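Local coordinates for ATP-dependent DNA helicase uvsW (Enterobacteria phage T4, PDB 1RIF), which unwinds duplex DNA by 3'-5' translocation driven by ATP hydrolysis, promoting Holliday-junction branch migration in recombination-dependent repair and the reorganization of stalled phage replication forks, at residues 10-15 against 59-64; 185-190 against 204-209; 244-249 against 273-278. The protein carries 1 engineered substitution. All blocks are in the same frame, centred on the assembly; numbering follows the deposited sequence.

Contact 1. Residues 10-15 against 59-64; sequences FSHVRI and LLPFGL
Leu59 meets Arg14 in a non-hydrogen-bonded antiparallel pair, and its CD2 methyl lies 3.9 Å from Arg14 CB, against the aliphatic base of that side chain. The guanidinium leads elsewhere: Arg14 NE forms a salt bridge with Asp16. Next comes Leu60, which closes a hydrogen-bonded pair with Val13. Leu60 N reaches Val13 O at 2.8 Å, and Val13 N returns a bond to Leu60 O. The two side chains run side by side on the face they share with Ile15 CD1, Val13 CG2 lying 4.0 Å from Leu60 CB, and Ile68 of helix 68-74 packs against Leu60 and Ile15. Strand 59-61 is the outermost strand, within this chain, of the four-stranded mixed sheet of the UvsW N-terminal domain, with strand 12-16 next to it. At Pro61 no backbone N-H is available; its CD methylene instead lies 3.6 Å from CD2 of the His12 ring. That ring has its rotation steadied by a hydrogen bond from ND1 to Ser11 OG, close to the ring plane. Phe62 leaves the strand for a 3-10 turn, yet its N still donates to Ser11 O, a nearly straight bond (172°) that comes in from above the carbonyl plane. With CG anti to the backbone N (chi1 -155°), the Phe62 ring swings beside Phe10, Phe62 CE1 lying 4.1 Å from Phe10 CD2, while Val13 CG1 sits over one face of the Phe62 ring, offset toward the rim.

Contact 2. Residues 185-190 against 204-209; sequences HAMIKK and DAPVVV
Chi1 of -55° at Ile188 sets CG2 anti to the backbone N and CG1 anti to the carbonyl carbon, so the two branches serve different neighbours in strand 207-210. CG1 lies alongside Val207, 3.9 Å from its CB, whereas CG2 reaches along the strand to Val209 CG2 at 4.0 Å; that valine methyl is anti to its own carbonyl carbon. The three side chains point the same way, onto a face where Phe177 of helix 167-180 touches Ile188 and Ile162 of strand 159-163 touches both valines. Beneath this apolar surface the backbones pair in parallel. Val207 N donates to Met187 O, Lys189 N to Val207 O at 2.8 Å, and Val209 N to Lys189 O at 2.9 Å. Strand 188-190 is the outermost strand, within this chain, of the seven-stranded parallel sheet in the RecA-like, P-loop ATPase domain, with strand 207-210 next to it. Where the pairing begins, Met187 O, already bonded to Val207 N, also has Ala205 CB and Pro206 CD each 3.4 Å away, and Met187 CB faces Pro206 CG at 4.2 Å. On the other face of the sheet Lys189 packs only its base here, CB lying 4.0 Å from Ala205 CB. Its extended chain carries NZ off to Asn203 OD1. The chemistry is thus divided: polar backbone groups are paired strand to strand; Ile188, Val207 and Val209 make an apolar patch on one face, with Lys190 also on that side against Thr170 and Ala174 of helix 167-180; and the Lys189 ammonium is held by the amide oxygen of Asn203, its side chain leaving from the face away from Val207 and Val209.

Contact 3. Residues 244-249 against 273-278; sequences SIISGL and VGMFGE
Two helix ends of the helicase ATP-binding domain meet here, the C-terminal end of helix 239-245 with the residues that follow it and the last turn of helix 269-276, joined by one methionine. Met275 reaches over to residues 244-249, its CG anti to the backbone N (chi1 173°) and its chain then bent at chi2 and chi3. The bends leave the sulfur and the terminal methyl with different partners. SD takes Ile246, whose side chain runs past it in the opposite direction, CG1 coming within 3.8 Å. CE goes to Ile245, crossing that side chain at about a right angle and touching both CG1 and CD1, each at 3.7 Å. Leu249 CD1 adds a looser contact to the same methyl, at 4.1 Å. No hydrogen bond spans the two segments; the side-chain contacts are apolar, and Met229 of the central strand 226-232 packs against both Met275 and Leu249. Farther along, Met275 CG sits over the centre of the Phe276 ring, which in turn touches Cys234 of the predicted DEAH box. Helix 269-276 stops at Gly277, whose N still bonds to Val273 O but whose positive phi (97°) turns the chain out of the helix toward edge strand 278-280. The Ile246 CD1 methyl also rests 3.9 Å from Gly274 O.

Overall arrangement
Contact 1 comes first along the chain, in the N-terminal domain; contacts 2 and 3 follow in series within the helicase ATP-binding domain. Contact 2 sits at one border of the seven-stranded parallel sheet, on the opposite side of the chain's centre from contact 1, their centres 29 Å apart. Contact 3 lies nearer the middle, 22 Å from contact 2 between centres and 9 Å from contact 1, which it touches. There Ser11 and Pro61 pack against Ile246 and Gly274, and Leu64 meets Val273, so the edge of the small sheet and the turns beside it abut helix 269-276 and the residues after helix 239-245. Contacts 1 and 3 probably form part of the interface between the N-terminal and ATP-binding parts.

Contact 1. Residues 10-15 against 59-64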
loop_
_atom_site.group_PDB
_atom_site.type_symbol
_atom_site.label_atom_id
_atom_site.label_comp_id
_atom_site.label_asym_id
_atom_site.label_seq_id
_atom_site.Cartn_x
_atom_site.Cartn_y
_atom_site.Cartn_z
ATOM N N PHE A 10 9.007 5.661 4.774
ATOM C CA PHE A 10 7.593 5.369 4.580
ATOM C C PHE A 10 7.128 3.929 4.709
ATOM O O PHE A 10 5.986 3.621 4.371
ATOM C CB PHE A 10 7.123 5.951 3.245
ATOM C CG PHE A 10 7.082 7.445 3.238
ATOM C CD1 PHE A 10 8.115 8.181 2.678
ATOM C CD2 PHE A 10 6.039 8.121 3.865
ATOM C CE1 PHE A 10 8.114 9.570 2.745
ATOM C CE2 PHE A 10 6.026 9.513 3.941
ATOM C CZ PHE A 10 7.067 10.238 3.378
ATOM N N SER A 11 7.994 3.048 5.201
ATOM C CA SER A 11 7.594 1.662 5.391
ATOM C C SER A 11 7.278 1.420 6.869
ATOM O O SER A 11 6.329 0.702 7.196
ATOM C CB SER A 11 8.692 0.701 4.909
ATOM O OG SER A 11 9.830 0.715 5.758
ATOM N N HIS A 12 8.046 2.055 7.757
ATOM C CA HIS A 12 7.870 1.891 9.206
ATOM C C HIS A 12 8.096 3.156 10.016
ATOM O O HIS A 12 8.603 4.151 9.518
ATOM C CB HIS A 12 8.859 0.857 9.765
ATOM C CG HIS A 12 8.710 -0.516 9.194
ATOM N ND1 HIS A 12 9.159 -0.854 7.935
ATOM C CD2 HIS A 12 8.171 -1.642 9.718
ATOM C CE1 HIS A 12 8.905 -2.131 7.709
ATOM N NE2 HIS A 12 8.307 -2.632 8.775
ATOM N N VAL A 13 7.714 3.096 11.285
ATOM C CA VAL A 13 7.947 4.190 12.219
ATOM C C VAL A 13 8.776 3.528 13.316
ATOM O O VAL A 13 8.727 2.308 13.468
ATOM C CB VAL A 13 6.641 4.752 12.831
ATOM C CG1 VAL A 13 5.887 5.558 11.788
ATOM C CG2 VAL A 13 5.779 3.622 13.373
ATOM N N ARG A 14 9.551 4.310 14.058
ATOM C CA ARG A 14 10.368 3.746 15.125
ATOM C C ARG A 14 9.786 4.129 16.463
ATOM O O ARG A 14 9.404 5.276 16.670
ATOM C CB ARG A 14 11.808 4.254 15.045
ATOM C CG ARG A 14 12.713 3.591 16.065
ATOM C CD ARG A 14 14.121 4.150 16.055
ATOM N NE ARG A 14 14.227 5.422 16.766
ATOM C CZ ARG A 14 14.335 6.605 16.173
ATOM N NH1 ARG A 14 14.348 6.689 14.846
ATOM N NH2 ARG A 14 14.448 7.706 16.908
ATOM N N ILE A 15 9.724 3.173 17.378
ATOM C CA ILE A 15 9.177 3.441 18.700
ATOM C C ILE A 15 10.236 3.456 19.801
ATOM O O ILE A 15 11.064 2.553 19.893
ATOM C CB ILE A 15 8.105 2.411 19.072
ATOM C CG1 ILE A 15 7.072 2.307 17.944
ATOM C CG2 ILE A 15 7.439 2.817 20.388
ATOM C CD1 ILE A 15 5.961 1.312 18.202
ATOM N N LEU A 59 10.825 -1.167 15.151
ATOM C CA LEU A 59 10.242 -0.612 13.937
ATOM C C LEU A 59 8.868 -1.230 13.750
ATOM O O LEU A 59 8.698 -2.438 13.898
ATOM C CB LEU A 59 11.109 -0.928 12.722
ATOM C CG LEU A 59 12.493 -0.285 12.675
ATOM C CD1 LEU A 59 13.220 -0.732 11.425
ATOM C CD2 LEU A 59 12.364 1.227 12.695
ATOM N N LEU A 60 7.888 -0.396 13.424
ATOM C CA LEU A 60 6.519 -0.855 13.223
ATOM C C LEU A 60 6.014 -0.423 11.844
ATOM O O LEU A 60 6.223 0.720 11.430
ATOM C CB LEU A 60 5.619 -0.256 14.296
ATOM C CG LEU A 60 4.141 -0.609 14.197
ATOM C CD1 LEU A 60 3.888 -1.941 14.878
ATOM C CD2 LEU A 60 3.324 0.486 14.843
ATOM N N PRO A 61 5.360 -1.330 11.103
ATOM C CA PRO A 61 4.893 -0.859 9.798
ATOM C C PRO A 61 4.052 0.420 9.939
ATOM O O PRO A 61 3.168 0.513 10.796
ATOM C CB PRO A 61 4.123 -2.063 9.232
ATOM C CG PRO A 61 3.964 -3.007 10.383
ATOM C CD PRO A 61 5.165 -2.779 11.244
ATOM N N PHE A 62 4.374 1.404 9.099
ATOM C CA PHE A 62 3.727 2.716 9.092
ATOM C C PHE A 62 2.212 2.668 9.258
ATOM O O PHE A 62 1.656 3.320 10.143
ATOM C CB PHE A 62 4.077 3.436 7.787
ATOM C CG PHE A 62 4.000 4.932 7.866
ATOM C CD1 PHE A 62 5.142 5.701 7.680
ATOM C CD2 PHE A 62 2.790 5.577 8.080
ATOM C CE1 PHE A 62 5.077 7.096 7.702
ATOM C CE2 PHE A 62 2.711 6.976 8.103
ATOM C CZ PHE A 62 3.858 7.731 7.912
ATOM N N GLY A 63 1.553 1.886 8.406
ATOM C CA GLY A 63 0.107 1.768 8.446
ATOM C C GLY A 63 -0.554 1.467 9.776
ATOM O O GLY A 63 -1.748 1.709 9.927
ATOM N N LEU A 64 0.205 0.954 10.744
ATOM C CA LEU A 64 -0.345 0.601 12.057
ATOM C C LEU A 64 -0.198 1.656 13.162
ATOM O O LEU A 64 -0.596 1.426 14.307
ATOM C CB LEU A 64 0.278 -0.720 12.528
ATOM C CG LEU A 64 -0.182 -2.000 11.825
ATOM C CD1 LEU A 64 0.812 -3.117 12.073
ATOM C CD2 LEU A 64 -1.569 -2.376 12.324
#

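Contact 2. Residues 185-190 against 204-209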
loop_
_atom_site.group_PDB
_atom_site.type_symbol
_atom_site.label_atom_id
_atom_site.label_comp_id
_atom_site.label_asym_id
_atom_site.label_seq_id
_atom_site.Cartn_x
_atom_site.Cartn_y
_atom_site.Cartn_z
ATOM N N HIS A 185 1.525 4.078 -23.637
ATOM C CA HIS A 185 2.257 2.835 -23.366
ATOM C C HIS A 185 3.730 3.001 -23.039
ATOM O O HIS A 185 4.268 2.266 -22.202
ATOM C CB HIS A 185 2.092 1.842 -24.516
ATOM C CG HIS A 185 0.879 0.978 -24.372
ATOM N ND1 HIS A 185 -0.235 1.111 -25.175
ATOM C CD2 HIS A 185 0.578 0.015 -23.468
ATOM C CE1 HIS A 185 -1.169 0.270 -24.770
ATOM N NE2 HIS A 185 -0.701 -0.406 -23.735
ATOM N N ALA A 186 4.386 3.963 -23.684
ATOM C CA ALA A 186 5.800 4.200 -23.428
ATOM C C ALA A 186 6.020 4.563 -21.956
ATOM O O ALA A 186 7.135 4.470 -21.442
ATOM C CB ALA A 186 6.315 5.315 -24.333
ATOM N N MET A 187 4.944 4.965 -21.286
ATOM C CA MET A 187 4.985 5.351 -19.873
ATOM C C MET A 187 4.705 4.186 -18.897
ATOM O O MET A 187 4.826 4.339 -17.679
ATOM C CB MET A 187 3.944 6.448 -19.616
ATOM C CG MET A 187 4.079 7.699 -20.471
ATOM S SD MET A 187 2.641 8.787 -20.253
ATOM C CE MET A 187 2.945 9.467 -18.615
ATOM N N ILE A 188 4.329 3.027 -19.427
ATOM C CA ILE A 188 3.999 1.891 -18.575
ATOM C C ILE A 188 4.795 0.631 -18.909
ATOM O O ILE A 188 4.655 0.053 -19.991
ATOM C CB ILE A 188 2.495 1.590 -18.676
ATOM C CG1 ILE A 188 1.699 2.853 -18.328
ATOM C CG2 ILE A 188 2.127 0.425 -17.763
ATOM C CD1 ILE A 188 0.225 2.771 -18.669
ATOM N N LYS A 189 5.640 0.218 -17.968
ATOM C CA LYS A 189 6.465 -0.974 -18.134
ATOM C C LYS A 189 5.815 -2.169 -17.449
ATOM O O LYS A 189 5.528 -2.123 -16.255
ATOM C CB LYS A 189 7.853 -0.753 -17.524
ATOM C CG LYS A 189 8.755 -1.971 -17.604
ATOM C CD LYS A 189 10.001 -1.815 -16.756
ATOM C CE LYS A 189 10.881 -3.057 -16.883
ATOM N NZ LYS A 189 11.895 -3.177 -15.785
ATOM N N LYS A 190 5.568 -3.234 -18.197
ATOM C CA LYS A 190 4.980 -4.424 -17.595
ATOM C C LYS A 190 6.128 -5.384 -17.302
ATOM O O LYS A 190 6.938 -5.663 -18.179
ATOM C CB LYS A 190 3.970 -5.068 -18.550
ATOM C CG LYS A 190 2.810 -4.155 -18.928
ATOM C CD LYS A 190 1.736 -4.888 -19.708
ATOM C CE LYS A 190 2.250 -5.408 -21.039
ATOM N NZ LYS A 190 2.660 -4.313 -21.960
ATOM N N ASP A 204 12.638 3.710 -17.978
ATOM C CA ASP A 204 12.441 5.132 -17.722
ATOM C C ASP A 204 10.955 5.390 -17.504
ATOM O O ASP A 204 10.552 6.502 -17.170
ATOM C CB ASP A 204 12.946 5.964 -18.907
ATOM C CG ASP A 204 12.242 5.622 -20.212
ATOM O OD1 ASP A 204 12.096 4.414 -20.520
ATOM O OD2 ASP A 204 11.848 6.562 -20.937
ATOM N N ALA A 205 10.146 4.349 -17.688
ATOM C CA ALA A 205 8.698 4.452 -17.520
ATOM C C ALA A 205 8.334 4.671 -16.062
ATOM O O ALA A 205 8.777 3.927 -15.188
ATOM C CB ALA A 205 8.018 3.187 -18.041
ATOM N N PRO A 206 7.530 5.714 -15.779
ATOM C CA PRO A 206 7.092 6.039 -14.413
ATOM C C PRO A 206 6.163 4.986 -13.779
ATOM O O PRO A 206 6.140 4.827 -12.561
ATOM C CB PRO A 206 6.404 7.396 -14.585
ATOM C CG PRO A 206 5.868 7.319 -15.988
ATOM C CD PRO A 206 7.045 6.730 -16.732
ATOM N N VAL A 207 5.399 4.271 -14.603
ATOM C CA VAL A 207 4.498 3.245 -14.090
ATOM C C VAL A 207 5.018 1.836 -14.364
ATOM O O VAL A 207 5.361 1.498 -15.505
ATOM C CB VAL A 207 3.077 3.344 -14.706
ATOM C CG1 VAL A 207 2.167 2.308 -14.057
ATOM C CG2 VAL A 207 2.508 4.742 -14.513
ATOM N N VAL A 208 5.070 1.027 -13.305
ATOM C CA VAL A 208 5.516 -0.363 -13.391
ATOM C C VAL A 208 4.380 -1.281 -12.918
ATOM O O VAL A 208 3.851 -1.110 -11.825
ATOM C CB VAL A 208 6.775 -0.611 -12.524
ATOM C CG1 VAL A 208 7.216 -2.055 -12.654
ATOM C CG2 VAL A 208 7.907 0.325 -12.967
ATOM N N VAL A 209 4.007 -2.247 -13.748
ATOM C CA VAL A 209 2.920 -3.150 -13.404
ATOM C C VAL A 209 3.327 -4.619 -13.405
ATOM O O VAL A 209 3.918 -5.116 -14.366
ATOM C CB VAL A 209 1.740 -2.972 -14.378
ATOM C CG1 VAL A 209 0.583 -3.882 -13.970
ATOM C CG2 VAL A 209 1.300 -1.499 -14.402
#

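Contact 3. Residues 244-249 against 273-278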
loop_
_atom_site.group_PDB
_atom_site.type_symbol
_atom_site.label_atom_id
_atom_site.label_comp_id
_atom_site.label_asym_id
_atom_site.label_seq_id
_atom_site.Cartn_x
_atom_site.Cartn_y
_atom_site.Cartn_z
ATOM N N SER A 244 7.869 -9.508 2.780
ATOM C CA SER A 244 9.013 -9.650 1.885
ATOM C C SER A 244 9.453 -8.350 1.187
ATOM O O SER A 244 10.644 -8.147 0.965
ATOM C CB SER A 244 8.710 -10.720 0.833
ATOM O OG SER A 244 9.855 -11.008 0.062
ATOM N N ILE A 245 8.508 -7.469 0.856
ATOM C CA ILE A 245 8.847 -6.220 0.165
ATOM C C ILE A 245 8.555 -4.929 0.925
ATOM O O ILE A 245 8.943 -3.853 0.470
ATOM C CB ILE A 245 8.095 -6.078 -1.191
ATOM C CG1 ILE A 245 6.598 -5.877 -0.938
ATOM C CG2 ILE A 245 8.324 -7.306 -2.061
ATOM C CD1 ILE A 245 5.817 -5.373 -2.151
ATOM N N ILE A 246 7.878 -5.021 2.064
ATOM C CA ILE A 246 7.512 -3.830 2.822
ATOM C C ILE A 246 8.670 -2.896 3.202
ATOM O O ILE A 246 8.556 -1.677 3.060
ATOM C CB ILE A 246 6.706 -4.217 4.090
ATOM C CG1 ILE A 246 6.108 -2.960 4.730
ATOM C CG2 ILE A 246 7.597 -4.995 5.061
ATOM C CD1 ILE A 246 5.076 -3.246 5.819
ATOM N N SER A 247 9.779 -3.455 3.670
ATOM C CA SER A 247 10.930 -2.646 4.055
ATOM C C SER A 247 11.590 -1.988 2.846
ATOM O O SER A 247 12.189 -0.919 2.965
ATOM C CB SER A 247 11.962 -3.505 4.788
ATOM O OG SER A 247 11.438 -3.999 6.005
ATOM N N GLY A 248 11.479 -2.629 1.684
ATOM C CA GLY A 248 12.068 -2.082 0.473
ATOM C C GLY A 248 11.415 -0.797 -0.010
ATOM O O GLY A 248 12.060 0.026 -0.661
ATOM N N LEU A 249 10.134 -0.623 0.297
ATOM C CA LEU A 249 9.400 0.572 -0.115
ATOM C C LEU A 249 9.590 1.661 0.934
ATOM O O LEU A 249 8.631 2.107 1.566
ATOM C CB LEU A 249 7.909 0.246 -0.254
ATOM C CG LEU A 249 7.518 -0.741 -1.355
ATOM C CD1 LEU A 249 6.122 -1.279 -1.088
ATOM C CD2 LEU A 249 7.591 -0.053 -2.712
ATOM N N VAL A 273 -3.137 -3.716 7.108
ATOM C CA VAL A 273 -3.270 -2.295 7.418
ATOM C C VAL A 273 -1.868 -1.741 7.670
ATOM O O VAL A 273 -1.612 -0.554 7.489
ATOM C CB VAL A 273 -4.171 -2.042 8.657
ATOM C CG1 VAL A 273 -5.459 -2.835 8.526
ATOM C CG2 VAL A 273 -3.453 -2.409 9.915
ATOM N N GLY A 274 -0.956 -2.622 8.076
ATOM C CA GLY A 274 0.417 -2.209 8.306
ATOM C C GLY A 274 1.087 -1.919 6.972
ATOM O O GLY A 274 1.982 -1.087 6.881
ATOM N N MET A 275 0.639 -2.606 5.925
ATOM C CA MET A 275 1.192 -2.430 4.589
ATOM C C MET A 275 0.426 -1.406 3.751
ATOM O O MET A 275 1.025 -0.696 2.950
ATOM C CB MET A 275 1.205 -3.769 3.847
ATOM C CG MET A 275 1.610 -3.684 2.371
ATOM S SD MET A 275 3.314 -3.131 2.109
ATOM C CE MET A 275 3.788 -4.093 0.683
ATOM N N PHE A 276 -0.889 -1.320 3.947
ATOM C CA PHE A 276 -1.723 -0.417 3.159
ATOM C C PHE A 276 -2.449 0.746 3.844
ATOM O O PHE A 276 -3.034 1.583 3.158
ATOM C CB PHE A 276 -2.772 -1.237 2.399
ATOM C CG PHE A 276 -2.189 -2.200 1.410
ATOM C CD1 PHE A 276 -2.208 -3.568 1.662
ATOM C CD2 PHE A 276 -1.598 -1.736 0.236
ATOM C CE1 PHE A 276 -1.643 -4.464 0.764
ATOM C CE2 PHE A 276 -1.030 -2.619 -0.668
ATOM C CZ PHE A 276 -1.048 -3.989 -0.407
ATOM N N GLY A 277 -2.440 0.803 5.170
ATOM C CA GLY A 277 -3.134 1.882 5.857
ATOM C C GLY A 277 -4.529 1.499 6.328
ATOM O O GLY A 277 -5.011 0.391 6.071
ATOM N N GLU A 278 -5.191 2.418 7.020
ATOM C CA GLU A 278 -6.537 2.157 7.520
ATOM C C GLU A 278 -7.544 1.904 6.411
ATOM O O GLU A 278 -7.376 2.364 5.280
ATOM C CB GLU A 278 -7.024 3.314 8.391
ATOM C CG GLU A 278 -6.694 3.133 9.854
ATOM C CD GLU A 278 -5.762 4.201 10.373
ATOM O OE1 GLU A 278 -6.140 5.391 10.311
ATOM O OE2 GLU A 278 -4.656 3.851 10.845
#